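Local coordinates for fusion DH (Streptomyces sp. MJ635-86F5, PDB 6K97), which is an engineered fusion of a split dehydratase domain, which probably dehydrates carrier-bound polyketide intermediates in biosynthesis of the macrolactam cremimycin, at residues L273-H286 with A315-S329. Numbering follows the deposited sequence.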
ATOM      1  N   LEU A 273      29.035 -21.209  -9.491  1.00 55.86           N
ATOM      2  CA  LEU A 273      28.328 -20.042  -9.931  1.00 53.20           C
ATOM      3  C   LEU A 273      28.517 -18.973  -8.961  1.00 48.16           C
ATOM      4  O   LEU A 273      28.641 -19.212  -7.771  1.00 51.53           O
ATOM      5  CB  LEU A 273      26.836 -20.278 -10.000  1.00 60.56           C
ATOM      6  CG  LEU A 273      26.394 -21.352 -10.974  1.00 62.79           C
ATOM      7  CD1 LEU A 273      25.047 -21.904 -10.542  1.00 64.62           C
ATOM      8  CD2 LEU A 273      26.351 -20.800 -12.381  1.00 64.16           C
ATOM      9  N   PHE A 274      28.467 -17.772  -9.507  1.00 47.55           N
ATOM     10  CA  PHE A 274      28.723 -16.528  -8.808  1.00 41.75           C
ATOM     11  C   PHE A 274      27.687 -15.574  -9.284  1.00 40.10           C
ATOM     12  O   PHE A 274      27.543 -15.383 -10.482  1.00 42.07           O
ATOM     13  CB  PHE A 274      30.109 -16.005  -9.149  1.00 39.23           C
ATOM     14  CG  PHE A 274      31.217 -16.612  -8.304  1.00 41.59           C
ATOM     15  CD1 PHE A 274      31.860 -17.778  -8.698  1.00 41.74           C
ATOM     16  CD2 PHE A 274      31.621 -16.000  -7.110  1.00 45.72           C
ATOM     17  CE1 PHE A 274      32.888 -18.330  -7.943  1.00 43.71           C
ATOM     18  CE2 PHE A 274      32.646 -16.554  -6.333  1.00 50.16           C
ATOM     19  CZ  PHE A 274      33.277 -17.734  -6.752  1.00 46.94           C
ATOM     20  N   LEU A 275      26.920 -15.031  -8.355  1.00 42.63           N
ATOM     21  CA  LEU A 275      25.870 -14.050  -8.641  1.00 42.54           C
ATOM     22  C   LEU A 275      26.046 -12.790  -7.795  1.00 40.78           C
ATOM     23  O   LEU A 275      26.665 -12.844  -6.722  1.00 41.64           O
ATOM     24  CB  LEU A 275      24.503 -14.632  -8.275  1.00 45.66           C
ATOM     25  CG  LEU A 275      24.005 -15.836  -9.065  1.00 52.45           C
ATOM     26  CD1 LEU A 275      22.656 -16.308  -8.519  1.00 51.53           C
ATOM     27  CD2 LEU A 275      23.922 -15.510 -10.554  1.00 53.06           C
ATOM     28  N   PRO A 276      25.454 -11.670  -8.242  1.00 38.53           N
ATOM     29  CA  PRO A 276      25.448 -10.469  -7.435  1.00 36.84           C
ATOM     30  C   PRO A 276      24.676 -10.690  -6.181  1.00 36.68           C
ATOM     31  O   PRO A 276      23.660 -11.353  -6.224  1.00 40.43           O
ATOM     32  CB  PRO A 276      24.739  -9.433  -8.321  1.00 38.09           C
ATOM     33  CG  PRO A 276      25.024  -9.892  -9.725  1.00 40.01           C
ATOM     34  CD  PRO A 276      24.981 -11.409  -9.622  1.00 39.11           C
ATOM     35  N   PHE A 277      25.183 -10.196  -5.055  1.00 34.66           N
ATOM     36  CA  PHE A 277      24.398 -10.201  -3.800  1.00 31.21           C
ATOM     37  C   PHE A 277      24.396  -8.840  -3.121  1.00 30.74           C
ATOM     38  O   PHE A 277      23.653  -8.679  -2.212  1.00 30.05           O
ATOM     39  CB  PHE A 277      24.835 -11.243  -2.787  1.00 28.03           C
ATOM     40  CG  PHE A 277      26.086 -10.905  -2.032  1.00 30.69           C
ATOM     41  CD1 PHE A 277      27.357 -11.165  -2.587  1.00 31.34           C
ATOM     42  CD2 PHE A 277      26.041 -10.401  -0.740  1.00 30.68           C
ATOM     43  CE1 PHE A 277      28.514 -10.896  -1.874  1.00 29.97           C
ATOM     44  CE2 PHE A 277      27.230 -10.154  -0.014  1.00 29.60           C
ATOM     45  CZ  PHE A 277      28.443 -10.360  -0.591  1.00 29.01           C
ATOM     46  N   ALA A 278      25.312  -7.933  -3.454  1.00 29.67           N
ATOM     47  CA  ALA A 278      25.361  -6.643  -2.733  1.00 31.30           C
ATOM     48  C   ALA A 278      25.844  -5.560  -3.675  1.00 31.55           C
ATOM     49  O   ALA A 278      26.740  -5.782  -4.476  1.00 35.10           O
ATOM     50  CB  ALA A 278      26.236  -6.698  -1.494  1.00 29.31           C
ATOM     51  N   LEU A 279      25.182  -4.420  -3.629  1.00 31.62           N
ATOM     52  CA  LEU A 279      25.522  -3.289  -4.467  1.00 32.19           C
ATOM     53  C   LEU A 279      25.630  -2.105  -3.532  1.00 31.63           C
ATOM     54  O   LEU A 279      24.922  -2.053  -2.566  1.00 31.86           O
ATOM     55  CB  LEU A 279      24.424  -3.051  -5.515  1.00 31.89           C
ATOM     56  CG  LEU A 279      24.377  -4.064  -6.642  1.00 32.57           C
ATOM     57  CD1 LEU A 279      23.316  -5.104  -6.387  1.00 32.57           C
ATOM     58  CD2 LEU A 279      24.111  -3.405  -7.987  1.00 33.46           C
ATOM     59  N   ARG A 280      26.485  -1.147  -3.872  1.00 36.34           N
ATOM     60  CA  ARG A 280      26.699   0.094  -3.112  1.00 37.46           C
ATOM     61  C   ARG A 280      26.780   1.286  -4.048  1.00 35.96           C
ATOM     62  O   ARG A 280      27.519   1.238  -5.040  1.00 32.10           O
ATOM     63  CB  ARG A 280      28.021   0.062  -2.387  1.00 40.28           C
ATOM     64  CG  ARG A 280      28.130  -0.929  -1.256  1.00 45.62           C
ATOM     65  CD  ARG A 280      29.601  -0.988  -0.783  1.00 50.63           C
ATOM     66  NE  ARG A 280      29.727  -1.932   0.320  1.00 56.76           N
ATOM     67  CZ  ARG A 280      29.292  -1.698   1.559  1.00 59.44           C
ATOM     68  NH1 ARG A 280      29.435  -2.624   2.500  1.00 65.67           N
ATOM     69  NH2 ARG A 280      28.720  -0.549   1.877  1.00 61.90           N
ATOM     70  N   ARG A 281      26.075   2.366  -3.695  1.00 35.51           N
ATOM     71  CA  ARG A 281      26.197   3.650  -4.400  1.00 37.73           C
ATOM     72  C   ARG A 281      25.798   3.562  -5.881  1.00 37.23           C
ATOM     73  O   ARG A 281      26.586   3.853  -6.802  1.00 33.49           O
ATOM     74  CB  ARG A 281      27.590   4.277  -4.187  1.00 41.17           C
ATOM     75  CG  ARG A 281      27.722   4.950  -2.810  1.00 47.80           C
ATOM     76  CD  ARG A 281      29.154   5.104  -2.250  1.00 56.61           C
ATOM     77  NE  ARG A 281      30.226   5.259  -3.270  1.00 69.48           N
ATOM     78  CZ  ARG A 281      31.219   4.384  -3.554  1.00 66.93           C
ATOM     79  NH1 ARG A 281      32.105   4.714  -4.496  1.00 65.40           N
ATOM     80  NH2 ARG A 281      31.360   3.205  -2.918  1.00 60.76           N
ATOM     81  N   VAL A 282      24.554   3.134  -6.104  1.00 34.52           N
ATOM     82  CA  VAL A 282      23.978   3.116  -7.456  1.00 35.13           C
ATOM     83  C   VAL A 282      23.258   4.456  -7.706  1.00 37.98           C
ATOM     84  O   VAL A 282      22.383   4.819  -6.943  1.00 39.92           O
ATOM     85  CB  VAL A 282      22.975   1.984  -7.631  1.00 30.64           C
ATOM     86  CG1 VAL A 282      22.538   1.921  -9.051  1.00 30.80           C
ATOM     87  CG2 VAL A 282      23.598   0.663  -7.256  1.00 32.43           C
ATOM     88  N   ARG A 283      23.719   5.208  -8.699  1.00 39.63           N
ATOM     89  CA  ARG A 283      23.252   6.557  -8.986  1.00 40.87           C
ATOM     90  C   ARG A 283      23.009   6.619 -10.478  1.00 38.92           C
ATOM     91  O   ARG A 283      23.910   6.344 -11.242  1.00 38.20           O
ATOM     92  CB  ARG A 283      24.319   7.572  -8.608  1.00 50.98           C
ATOM     93  CG  ARG A 283      23.834   9.029  -8.742  1.00 64.47           C
ATOM     94  CD  ARG A 283      24.872  10.094  -8.375  1.00 69.03           C
ATOM     95  NE  ARG A 283      24.635  10.620  -7.021  1.00 80.91           N
ATOM     96  CZ  ARG A 283      25.125  10.082  -5.904  1.00 78.97           C
ATOM     97  NH1 ARG A 283      25.898   8.994  -5.954  1.00 80.58           N
ATOM     98  NH2 ARG A 283      24.827  10.621  -4.732  1.00 70.09           N
ATOM     99  N   VAL A 284      21.759   6.837 -10.884  1.00 36.09           N
ATOM    100  CA  VAL A 284      21.398   6.986 -12.271  1.00 35.44           C
ATOM    101  C   VAL A 284      21.266   8.461 -12.552  1.00 35.79           C
ATOM    102  O   VAL A 284      20.548   9.108 -11.833  1.00 33.13           O
ATOM    103  CB  VAL A 284      20.059   6.382 -12.561  1.00 34.68           C
ATOM    104  CG1 VAL A 284      19.671   6.620 -14.001  1.00 36.26           C
ATOM    105  CG2 VAL A 284      20.129   4.902 -12.319  1.00 41.92           C
ATOM    106  N   HIS A 285      21.953   8.986 -13.581  1.00 36.21           N
ATOM    107  CA  HIS A 285      21.870  10.430 -13.903  1.00 38.73           C
ATOM    108  C   HIS A 285      20.805  10.705 -14.981  1.00 38.83           C
ATOM    109  O   HIS A 285      20.276  11.798 -15.056  1.00 40.18           O
ATOM    110  CB  HIS A 285      23.238  10.993 -14.342  1.00 41.57           C
ATOM    111  CG  HIS A 285      24.372  10.607 -13.444  1.00 45.94           C
ATOM    112  ND1 HIS A 285      24.740  11.348 -12.344  1.00 49.59           N
ATOM    113  CD2 HIS A 285      25.183   9.522 -13.453  1.00 49.69           C
ATOM    114  CE1 HIS A 285      25.756  10.762 -11.738  1.00 51.81           C
ATOM    115  NE2 HIS A 285      26.024   9.636 -12.375  1.00 54.76           N
ATOM    116  N   HIS A 286      20.518   9.738 -15.851  1.00 37.04           N
ATOM    117  CA  HIS A 286      19.442   9.876 -16.866  1.00 35.72           C
ATOM    118  C   HIS A 286      18.803   8.501 -17.123  1.00 34.18           C
ATOM    119  O   HIS A 286      19.467   7.543 -17.280  1.00 34.83           O
ATOM    120  CB  HIS A 286      19.993  10.420 -18.177  1.00 35.88           C
ATOM    121  CG  HIS A 286      20.555  11.793 -18.069  1.00 39.19           C
ATOM    122  ND1 HIS A 286      21.915  12.044 -18.023  1.00 40.83           N
ATOM    123  CD2 HIS A 286      19.951  12.989 -17.943  1.00 38.74           C
ATOM    124  CE1 HIS A 286      22.125  13.339 -17.948  1.00 39.74           C
ATOM    125  NE2 HIS A 286      20.951  13.935 -17.904  1.00 41.99           N
ATOM    126  N   ALA A 315      26.685  10.934 -19.342  1.00 39.77           N
ATOM    127  CA  ALA A 315      26.801  10.027 -18.214  1.00 37.17           C
ATOM    128  C   ALA A 315      25.409   9.443 -17.876  1.00 39.02           C
ATOM    129  O   ALA A 315      24.448  10.178 -17.777  1.00 47.56           O
ATOM    130  CB  ALA A 315      27.363  10.794 -17.041  1.00 35.65           C
ATOM    131  N   VAL A 316      25.280   8.141 -17.728  1.00 36.66           N
ATOM    132  CA  VAL A 316      23.981   7.540 -17.463  1.00 36.31           C
ATOM    133  C   VAL A 316      23.932   6.954 -16.069  1.00 35.43           C
ATOM    134  O   VAL A 316      23.011   7.254 -15.308  1.00 39.47           O
ATOM    135  CB  VAL A 316      23.661   6.420 -18.455  1.00 37.60           C
ATOM    136  CG1 VAL A 316      22.455   5.595 -18.036  1.00 36.89           C
ATOM    137  CG2 VAL A 316      23.459   6.992 -19.822  1.00 39.24           C
ATOM    138  N   VAL A 317      24.864   6.070 -15.739  1.00 34.23           N
ATOM    139  CA  VAL A 317      24.813   5.433 -14.434  1.00 33.58           C
ATOM    140  C   VAL A 317      26.169   5.126 -13.949  1.00 32.45           C
ATOM    141  O   VAL A 317      27.078   4.846 -14.737  1.00 35.96           O
ATOM    142  CB  VAL A 317      23.957   4.159 -14.470  1.00 35.14           C
ATOM    143  CG1 VAL A 317      24.439   3.219 -15.519  1.00 35.45           C
ATOM    144  CG2 VAL A 317      23.933   3.460 -13.132  1.00 38.38           C
ATOM    145  N   SER A 318      26.328   5.204 -12.643  1.00 33.21           N
ATOM    146  CA  SER A 318      27.523   4.677 -11.987  1.00 35.79           C
ATOM    147  C   SER A 318      27.149   3.783 -10.788  1.00 33.86           C
ATOM    148  O   SER A 318      26.073   3.965 -10.192  1.00 35.52           O
ATOM    149  CB  SER A 318      28.443   5.839 -11.580  1.00 37.84           C
ATOM    150  OG  SER A 318      27.968   6.498 -10.459  1.00 38.13           O
ATOM    151  N   VAL A 319      28.041   2.838 -10.457  1.00 33.35           N
ATOM    152  CA  VAL A 319      27.846   1.858  -9.378  1.00 32.77           C
ATOM    153  C   VAL A 319      29.092   1.854  -8.561  1.00 34.10           C
ATOM    154  O   VAL A 319      30.151   1.447  -9.040  1.00 38.43           O
ATOM    155  CB  VAL A 319      27.575   0.460  -9.920  1.00 33.15           C
ATOM    156  CG1 VAL A 319      27.255  -0.539  -8.828  1.00 33.75           C
ATOM    157  CG2 VAL A 319      26.426   0.510 -10.897  1.00 33.68           C
ATOM    158  N   GLY A 320      28.988   2.315  -7.318  1.00 35.09           N
ATOM    159  CA  GLY A 320      30.130   2.311  -6.413  1.00 34.87           C
ATOM    160  C   GLY A 320      30.706   0.933  -6.347  1.00 35.77           C
ATOM    161  O   GLY A 320      31.892   0.763  -6.437  1.00 37.88           O
ATOM    162  N   SER A 321      29.867  -0.094  -6.225  1.00 37.06           N
ATOM    163  CA  SER A 321      30.419  -1.430  -6.027  1.00 37.13           C
ATOM    164  C   SER A 321      29.370  -2.483  -6.297  1.00 36.01           C
ATOM    165  O   SER A 321      28.214  -2.292  -5.938  1.00 30.07           O
ATOM    166  CB  SER A 321      30.951  -1.565  -4.584  1.00 36.13           C
ATOM    167  OG  SER A 321      31.614  -2.796  -4.435  1.00 39.36           O
ATOM    168  N   VAL A 322      29.777  -3.583  -6.941  1.00 35.53           N
ATOM    169  CA  VAL A 322      28.908  -4.758  -7.079  1.00 35.37           C
ATOM    170  C   VAL A 322      29.687  -5.955  -6.626  1.00 35.10           C
ATOM    171  O   VAL A 322      30.724  -6.242  -7.240  1.00 34.08           O
ATOM    172  CB  VAL A 322      28.516  -5.079  -8.510  1.00 36.35           C
ATOM    173  CG1 VAL A 322      27.546  -6.272  -8.510  1.00 35.82           C
ATOM    174  CG2 VAL A 322      27.882  -3.894  -9.162  1.00 38.68           C
ATOM    175  N   ALA A 323      29.189  -6.653  -5.590  1.00 32.90           N
ATOM    176  CA  ALA A 323      29.894  -7.793  -4.994  1.00 33.33           C
ATOM    177  C   ALA A 323      29.218  -9.100  -5.432  1.00 34.68           C
ATOM    178  O   ALA A 323      27.994  -9.208  -5.380  1.00 33.96           O
ATOM    179  CB  ALA A 323      29.859  -7.698  -3.482  1.00 32.20           C
ATOM    180  N   LEU A 324      30.005 -10.081  -5.874  1.00 36.29           N
ATOM    181  CA  LEU A 324      29.447 -11.402  -6.265  1.00 36.22           C
ATOM    182  C   LEU A 324      29.778 -12.473  -5.253  1.00 34.68           C
ATOM    183  O   LEU A 324      30.751 -12.363  -4.537  1.00 34.89           O
ATOM    184  CB  LEU A 324      29.925 -11.843  -7.654  1.00 37.67           C
ATOM    185  CG  LEU A 324      29.272 -11.168  -8.880  1.00 38.90           C
ATOM    186  CD1 LEU A 324      29.707  -9.724  -8.921  1.00 39.98           C
ATOM    187  CD2 LEU A 324      29.692 -11.839 -10.191  1.00 40.22           C
ATOM    188  N   ARG A 325      28.981 -13.522  -5.209  1.00 35.11           N
ATOM    189  CA  ARG A 325      29.260 -14.648  -4.288  1.00 37.96           C
ATOM    190  C   ARG A 325      28.884 -15.994  -4.917  1.00 35.90           C
ATOM    191  O   ARG A 325      28.110 -16.023  -5.833  1.00 33.31           O
ATOM    192  CB  ARG A 325      28.531 -14.497  -2.941  1.00 36.18           C
ATOM    193  CG  ARG A 325      27.034 -14.563  -3.120  1.00 38.51           C
ATOM    194  CD  ARG A 325      26.170 -14.408  -1.877  1.00 40.99           C
ATOM    195  NE  ARG A 325      26.621 -15.262  -0.794  1.00 42.03           N
ATOM    196  CZ  ARG A 325      25.866 -15.689   0.211  1.00 45.84           C
ATOM    197  NH1 ARG A 325      24.566 -15.394   0.301  1.00 41.52           N
ATOM    198  NH2 ARG A 325      26.431 -16.456   1.151  1.00 50.68           N
ATOM    199  N   PRO A 326      29.404 -17.091  -4.370  1.00 39.21           N
ATOM    200  CA  PRO A 326      29.127 -18.434  -4.880  1.00 41.12           C
ATOM    201  C   PRO A 326      27.736 -18.827  -4.518  1.00 42.53           C
ATOM    202  O   PRO A 326      27.324 -18.590  -3.416  1.00 47.30           O
ATOM    203  CB  PRO A 326      30.104 -19.344  -4.099  1.00 41.22           C
ATOM    204  CG  PRO A 326      31.062 -18.455  -3.375  1.00 40.32           C
ATOM    205  CD  PRO A 326      30.342 -17.136  -3.213  1.00 43.72           C
ATOM    206  N   VAL A 327      27.013 -19.410  -5.443  1.00 44.86           N
ATOM    207  CA  VAL A 327      25.679 -19.914  -5.173  1.00 46.70           C
ATOM    208  C   VAL A 327      25.611 -21.366  -5.598  1.00 45.51           C
ATOM    209  O   VAL A 327      26.153 -21.733  -6.641  1.00 45.16           O
ATOM    210  CB  VAL A 327      24.656 -19.120  -5.956  1.00 48.15           C
ATOM    211  CG1 VAL A 327      23.265 -19.747  -5.824  1.00 52.70           C
ATOM    212  CG2 VAL A 327      24.639 -17.699  -5.420  1.00 51.21           C
ATOM    213  N   SER A 328      24.941 -22.189  -4.823  1.00 46.94           N
ATOM    214  CA  SER A 328      24.780 -23.570  -5.233  1.00 51.94           C
ATOM    215  C   SER A 328      23.548 -23.692  -6.114  1.00 53.18           C
ATOM    216  O   SER A 328      22.436 -23.207  -5.768  1.00 51.89           O
ATOM    217  CB  SER A 328      24.617 -24.495  -4.042  1.00 55.29           C
ATOM    218  OG  SER A 328      23.301 -24.386  -3.567  1.00 53.71           O
ATOM    219  N   SER A 329      23.723 -24.389  -7.235  1.00 54.40           N
ATOM    220  CA  SER A 329      22.585 -24.647  -8.131  1.00 55.76           C
ATOM    221  C   SER A 329      21.417 -25.416  -7.474  1.00 52.54           C
ATOM    222  O   SER A 329      20.257 -25.199  -7.817  1.00 51.83           O
ATOM    223  CB  SER A 329      23.050 -25.373  -9.376  1.00 53.67           C
ATOM    224  OG  SER A 329      23.087 -26.730  -9.128  1.00 58.22           O
TER
HETATM  225  O   HOH W   1      28.056   5.787  -7.783  1.00 35.35           O
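Phe277 and Arg325 meet because each holds its CG wedged between its own backbone N and carbonyl carbon (chi1 77° and 65°). The two side chains cross at about a right angle, Arg325 CD lying 3.5 Å from Phe277 CG, while Ala323 CB comes within 3.8 Å of Phe277 CE1. With an alanine at Phe277, the methylenes of Arg325 would probably lose the ring they lie against and be freer to turn. The backbone here forms a classic beta bulge: Phe277 and Ala278 both face Ala323, gripped by hydrogen bonds from Phe277 N to Ala323 O (3.0 Å) and Ala323 N to Ala278 O (2.8 Å). These are neighbouring antiparallel strands of what is probably the C-terminal hotdog of a double-hotdog dehydratase; strand 273-284 also bonds to strand 93-99 of the N-terminal part across the engineered fusion. Leu279, Val322, Val282 and Val319 share one face of the strand pair. Pro276 and Leu324, whose side chains diverge, pack on helix 252-266. At Gly320 the chain turns a corner between 315-319 and 321-327, and Gly320 CA sits over one face of the Arg281 guanidinium. One water bridges Arg281 O and Ser318 OG. Beyond the strand, His286 ND1 donates almost in its ring plane to Ala315 O, 3.2 Å away.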